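Local coordinates for AP endonuclease, family 2 (Brucella melitensis biovar Abortus, PDB 3NGF), which probably interconverts hydroxypyruvate and its aldehyde isomer as a manganese-binding TIM-barrel isomerase of the hyi family, which is related in sequence to AP endonucleases, at residues V23-L26 and E27-R30; A50-I53 and A54-L57. All coordinates share one frame; numbering follows the deposited sequence. Where two conformers were deposited one is given.

Contact 1. Residues V23-L26 and E27-R30; sequences VPFL and ERFR
Between V23-L26 and E27-R30 the extended chain coils into the first turn of helix 25-34, with i to i+3 bonds from E27 N to P24 O and from R28 N to F25 O (both 3.0 Å). The side chain of R28 folds back along this turn, extended as far as NE, and grips the carbonyl of V23 side-on: R28 NE lies 2.8 Å and R28 NH2 3.0 Å from V23 O, which sits in the guanidinium plane. F25 N lies over one face of the same group, and the F25 ring stands perpendicular to it, with R28 NH1 at the ring edge. NH1 also bonds L16 O, tying the helix start to the loop after strand 11-15 in the first beta-alpha-beta unit of the TIM barrel. One turn along, the edge of F29 meets the face of F25 in a T-shaped stack, centroids 5.3 Å apart and planes at 78°. With chi1 at 179° the F25 ring swings away from its own N, and its face receives the F29 edge. On the outer side, in the conformer given, E27 OE2 lies 3.5 Å from P24 CD, while V23 CG2 packs on E27 CB at 3.6 Å. A water joins L26 O to R30 N.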
ATOM      1  N   VAL A  23     -16.755  -7.951  11.048  1.00 15.85           N
ATOM      2  CA  VAL A  23     -17.668  -8.517  10.052  1.00 15.40           C
ATOM      3  C   VAL A  23     -16.868  -9.128   8.895  1.00 14.68           C
ATOM      4  O   VAL A  23     -15.691  -8.792   8.717  1.00 14.43           O
ATOM      5  CB  VAL A  23     -18.693  -7.468   9.537  1.00 14.41           C
ATOM      6  CG1 VAL A  23     -19.547  -6.929  10.710  1.00 16.09           C
ATOM      7  CG2 VAL A  23     -18.010  -6.330   8.767  1.00 13.39           C
ATOM      8  N   PRO A  24     -17.501 -10.024   8.106  1.00 15.31           N
ATOM      9  CA  PRO A  24     -16.829 -10.581   6.922  1.00 14.87           C
ATOM     10  C   PRO A  24     -16.535  -9.497   5.881  1.00 13.48           C
ATOM     11  O   PRO A  24     -17.151  -8.433   5.887  1.00 11.69           O
ATOM     12  CB  PRO A  24     -17.844 -11.608   6.378  1.00 15.76           C
ATOM     13  CG  PRO A  24     -18.849 -11.818   7.457  1.00 17.59           C
ATOM     14  CD  PRO A  24     -18.887 -10.518   8.215  1.00 15.88           C
ATOM     15  N   PHE A  25     -15.584  -9.784   5.004  1.00 12.59           N
ATOM     16  CA  PHE A  25     -15.019  -8.814   4.078  1.00 11.17           C
ATOM     17  C   PHE A  25     -16.051  -7.993   3.305  1.00 11.02           C
ATOM     18  O   PHE A  25     -15.991  -6.762   3.290  1.00 11.18           O
ATOM     19  CB  PHE A  25     -14.101  -9.549   3.104  1.00 11.36           C
ATOM     20  CG  PHE A  25     -13.457  -8.654   2.053  1.00 10.17           C
ATOM     21  CD1 PHE A  25     -12.490  -7.721   2.397  1.00 13.41           C
ATOM     22  CD2 PHE A  25     -13.807  -8.784   0.716  1.00 13.97           C
ATOM     23  CE1 PHE A  25     -11.897  -6.920   1.431  1.00 11.36           C
ATOM     24  CE2 PHE A  25     -13.221  -7.991  -0.246  1.00 11.12           C
ATOM     25  CZ  PHE A  25     -12.259  -7.046   0.125  1.00 11.24           C
ATOM     26  N   LEU A  26     -17.026  -8.656   2.704  1.00 10.96           N
ATOM     27  CA  LEU A  26     -17.984  -7.920   1.867  1.00 11.66           C
ATOM     28  C   LEU A  26     -18.814  -6.893   2.656  1.00 11.94           C
ATOM     29  O   LEU A  26     -19.219  -5.867   2.092  1.00 12.84           O
ATOM     30  CB  LEU A  26     -18.864  -8.858   1.074  1.00 12.18           C
ATOM     31  CG  LEU A  26     -18.150  -9.682  -0.014  1.00 11.41           C
ATOM     32  CD1 LEU A  26     -19.135 -10.540  -0.784  1.00  8.82           C
ATOM     33  CD2 LEU A  26     -17.390  -8.777  -1.011  1.00 10.36           C
ATOM     34  N   GLU A  27     -19.041  -7.167   3.936  0.50 12.59           N
ATOM     35  CA  GLU A  27     -19.804  -6.279   4.809  0.50 13.11           C
ATOM     36  C   GLU A  27     -18.996  -5.034   5.243  0.50 12.77           C
ATOM     37  O   GLU A  27     -19.572  -4.057   5.747  0.50 13.13           O
ATOM     38  CB  GLU A  27     -20.306  -7.066   6.040  0.50 14.28           C
ATOM     39  CG  GLU A  27     -21.499  -8.005   5.735  0.50 15.44           C
ATOM     40  CD  GLU A  27     -21.867  -8.971   6.858  0.50 17.39           C
ATOM     41  OE1 GLU A  27     -22.237 -10.135   6.542  0.50 13.74           O
ATOM     42  OE2 GLU A  27     -21.786  -8.568   8.045  0.50 17.96           O
ATOM     43  N   ARG A  28     -17.678  -5.059   5.034  1.00 12.43           N
ATOM     44  CA  ARG A  28     -16.782  -3.982   5.508  1.00 11.78           C
ATOM     45  C   ARG A  28     -16.929  -2.689   4.710  1.00 11.54           C
ATOM     46  O   ARG A  28     -16.680  -1.604   5.228  1.00 12.98           O
ATOM     47  CB  ARG A  28     -15.311  -4.453   5.521  1.00 11.33           C
ATOM     48  CG  ARG A  28     -15.149  -5.686   6.427  1.00 11.51           C
ATOM     49  CD  ARG A  28     -13.717  -6.194   6.558  1.00 11.41           C
ATOM     50  NE  ARG A  28     -13.732  -7.500   7.197  1.00 10.54           N
ATOM     51  CZ  ARG A  28     -12.822  -8.442   7.044  1.00 11.01           C
ATOM     52  NH1 ARG A  28     -11.723  -8.214   6.308  1.00 11.98           N
ATOM     53  NH2 ARG A  28     -12.980  -9.596   7.677  1.00 11.56           N
ATOM     54  N   PHE A  29     -17.343  -2.811   3.439  1.00 10.39           N
ATOM     55  CA  PHE A  29     -17.515  -1.645   2.579  1.00 10.15           C
ATOM     56  C   PHE A  29     -18.575  -0.691   3.137  1.00 11.05           C
ATOM     57  O   PHE A  29     -18.313   0.511   3.313  1.00 10.74           O
ATOM     58  CB  PHE A  29     -17.857  -2.066   1.148  1.00  9.63           C
ATOM     59  CG  PHE A  29     -16.737  -2.816   0.451  1.00 10.09           C
ATOM     60  CD1 PHE A  29     -15.845  -2.146  -0.366  1.00  9.72           C
ATOM     61  CD2 PHE A  29     -16.595  -4.185   0.617  1.00 11.04           C
ATOM     62  CE1 PHE A  29     -14.822  -2.824  -1.009  1.00  8.78           C
ATOM     63  CE2 PHE A  29     -15.580  -4.880  -0.013  1.00  9.50           C
ATOM     64  CZ  PHE A  29     -14.675  -4.190  -0.816  1.00  9.88           C
ATOM     65  N   ARG A  30     -19.744  -1.235   3.474  1.00 11.66           N
ATOM     66  CA  ARG A  30     -20.815  -0.447   4.100  1.00 12.14           C
ATOM     67  C   ARG A  30     -20.369   0.169   5.435  1.00 12.23           C
ATOM     68  O   ARG A  30     -20.643   1.342   5.729  1.00 12.64           O
ATOM     69  CB  ARG A  30     -22.032  -1.314   4.337  1.00 13.25           C
ATOM     70  CG  ARG A  30     -23.210  -0.548   4.987  1.00 16.75           C
ATOM     71  CD  ARG A  30     -24.449  -1.422   5.199  1.00 21.67           C
ATOM     72  NE  ARG A  30     -24.202  -2.569   6.080  1.00 24.23           N
ATOM     73  CZ  ARG A  30     -24.198  -2.535   7.414  1.00 30.05           C
ATOM     74  NH1 ARG A  30     -24.426  -1.402   8.083  1.00 32.48           N
ATOM     75  NH2 ARG A  30     -23.966  -3.649   8.093  1.00 32.17           N
TER
HETATM   76  O   HOH W   1     -20.868  -3.810   2.381  1.00 11.69           O

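Contact 2. Residues A50-I53 and A54-L57; sequences ADVI and AREL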
ATOM      1  N   ALA A  50     -14.510  -9.715  -9.283  1.00 15.20           N
ATOM      2  CA  ALA A  50     -14.293  -8.284  -9.495  1.00 14.51           C
ATOM      3  C   ALA A  50     -15.609  -7.508  -9.611  1.00 13.05           C
ATOM      4  O   ALA A  50     -15.696  -6.388  -9.109  1.00 11.90           O
ATOM      5  CB  ALA A  50     -13.430  -8.027 -10.736  1.00 14.30           C
ATOM      6  N   ASP A  51     -16.598  -8.082 -10.301  1.00 12.57           N
ATOM      7  CA  ASP A  51     -17.874  -7.401 -10.482  1.00 12.77           C
ATOM      8  C   ASP A  51     -18.570  -7.122  -9.121  1.00 11.13           C
ATOM      9  O   ASP A  51     -19.269  -6.111  -8.964  1.00 11.17           O
ATOM     10  CB  ASP A  51     -18.828  -8.208 -11.359  1.00 14.16           C
ATOM     11  CG  ASP A  51     -18.475  -8.197 -12.845  1.00 17.52           C
ATOM     12  OD1 ASP A  51     -17.491  -7.548 -13.274  1.00 18.19           O
ATOM     13  OD2 ASP A  51     -19.263  -8.845 -13.590  1.00 20.72           O
ATOM     14  N   VAL A  52     -18.436  -8.048  -8.169  1.00 10.73           N
ATOM     15  CA  VAL A  52     -19.047  -7.919  -6.856  1.00 10.46           C
ATOM     16  C   VAL A  52     -18.365  -6.778  -6.092  1.00 10.08           C
ATOM     17  O   VAL A  52     -19.043  -5.924  -5.545  1.00 10.04           O
ATOM     18  CB  VAL A  52     -18.988  -9.262  -6.059  1.00 10.77           C
ATOM     19  CG1 VAL A  52     -19.432  -9.078  -4.593  1.00 10.77           C
ATOM     20  CG2 VAL A  52     -19.813 -10.337  -6.780  1.00 11.43           C
ATOM     21  N   ILE A  53     -17.029  -6.760  -6.075  0.50  9.95           N
ATOM     22  CA  ILE A  53     -16.297  -5.658  -5.438  0.50  9.79           C
ATOM     23  C   ILE A  53     -16.623  -4.317  -6.104  0.50 10.00           C
ATOM     24  O   ILE A  53     -16.850  -3.322  -5.411  0.50 10.56           O
ATOM     25  CB  ILE A  53     -14.762  -5.880  -5.436  0.50  9.69           C
ATOM     26  CG1 ILE A  53     -14.381  -7.065  -4.553  0.50  9.66           C
ATOM     27  CG2 ILE A  53     -14.047  -4.627  -4.922  0.50  9.71           C
ATOM     28  CD1 ILE A  53     -12.865  -7.444  -4.648  0.50  9.60           C
ATOM     29  N   ALA A  54     -16.719  -4.295  -7.437  1.00 10.29           N
ATOM     30  CA  ALA A  54     -17.116  -3.048  -8.167  1.00 10.81           C
ATOM     31  C   ALA A  54     -18.475  -2.526  -7.656  1.00 10.82           C
ATOM     32  O   ALA A  54     -18.655  -1.306  -7.437  1.00 11.24           O
ATOM     33  CB  ALA A  54     -17.189  -3.304  -9.711  1.00 11.39           C
ATOM     34  N   ARG A  55     -19.415  -3.442  -7.463  1.00 11.26           N
ATOM     35  CA  ARG A  55     -20.757  -3.085  -6.973  1.00 11.24           C
ATOM     36  C   ARG A  55     -20.726  -2.633  -5.518  1.00 11.89           C
ATOM     37  O   ARG A  55     -21.426  -1.707  -5.133  1.00 12.53           O
ATOM     38  CB  ARG A  55     -21.758  -4.225  -7.205  1.00 11.20           C
ATOM     39  CG  ARG A  55     -22.275  -4.297  -8.658  1.00 11.51           C
ATOM     40  CD  ARG A  55     -23.419  -5.299  -8.780  1.00 11.03           C
ATOM     41  NE  ARG A  55     -22.958  -6.692  -8.626  1.00 11.05           N
ATOM     42  CZ  ARG A  55     -22.483  -7.456  -9.598  1.00 14.39           C
ATOM     43  NH1 ARG A  55     -22.086  -8.699  -9.338  1.00 13.73           N
ATOM     44  NH2 ARG A  55     -22.400  -7.000 -10.834  1.00 17.47           N
ATOM     45  N   GLU A  56     -19.873  -3.249  -4.706  1.00 12.10           N
ATOM     46  CA  GLU A  56     -19.662  -2.753  -3.339  1.00 11.66           C
ATOM     47  C   GLU A  56     -19.229  -1.283  -3.329  1.00 11.57           C
ATOM     48  O   GLU A  56     -19.750  -0.472  -2.551  1.00 13.28           O
ATOM     49  CB  GLU A  56     -18.598  -3.561  -2.605  1.00 11.56           C
ATOM     50  CG  GLU A  56     -18.914  -4.980  -2.223  1.00 11.50           C
ATOM     51  CD  GLU A  56     -19.999  -5.138  -1.176  1.00 13.57           C
ATOM     52  OE1 GLU A  56     -20.444  -4.131  -0.542  1.00 13.55           O
ATOM     53  OE2 GLU A  56     -20.400  -6.309  -0.977  1.00 14.37           O
ATOM     54  N   LEU A  57     -18.258  -0.952  -4.159  1.00 10.71           N
ATOM     55  CA  LEU A  57     -17.754   0.421  -4.277  1.00 11.60           C
ATOM     56  C   LEU A  57     -18.826   1.400  -4.749  1.00 12.18           C
ATOM     57  O   LEU A  57     -18.983   2.478  -4.178  1.00 12.16           O
ATOM     58  CB  LEU A  57     -16.569   0.468  -5.243  1.00 10.86           C
ATOM     59  CG  LEU A  57     -15.323  -0.301  -4.810  1.00 10.82           C
ATOM     60  CD1 LEU A  57     -14.320  -0.373  -5.996  1.00 10.46           C
ATOM     61  CD2 LEU A  57     -14.663   0.298  -3.548  1.00 10.99           C
TER
HETATM   62  O   HOH W   2     -21.766  -9.516 -12.374  1.00 17.81           O
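A50 O accepts from A54 N at 2.9 Å, the first of four successive i to i+4 bonds in helix 50-59; the methyl of A54 rests near the same oxygen. D51 comes next, its N bonded to D49 OD1 just ahead of the helix. D51 O takes R55 N at 3.1 Å and also lies 3.5 Å above the centre of the R55 guanidinium. A bend at chi3 (-70°) turns that group back over the turn, bringing R55 NH2 to 3.8 Å from D51 CB. V52 O receives E56 N in the carbonyl plane, while V52 CG2 touches R55 NH1 at 3.8 Å, the two side chains crossing at a slant. I53 O is met nearly head-on by L57 N; in the conformer given, I53 CG2 lies a loose 4.4 Å from L57 CD1 on the buried face, where both side chains also reach L105. This is the second helix of the barrel, between strands 39-41 and 63-68. The charges of D51 and R55 stay 4.6 Å apart, OD2 to NH2, and a water bridges D51 OD2 and R55 NH2, donating to the carboxylate and accepting from the guanidinium; the pair is thus linked through water, and any direct attraction is probably weaker than in a salt bridge.

How the contacts relate
From the N terminus, strand 11-15 leads into contact 1, at the start of helix 25-34; strand 39-41 follows, then contact 2 within helix 50-59, and the chain re-enters the barrel at strand 63-68. Each contact closes only a local helical turn, and the two come in series, neither nested nor crossed. They belong to consecutive beta-alpha-beta units, their centres about 12 Å apart, and meet where the two helices pack side by side outside the barrel. L26 touches V52 and E56, while F29 lies against E56 and L57, with F29 CG 3.7 Å from E56 CB. A50 extends the packing from contact 2 to helix 88-104.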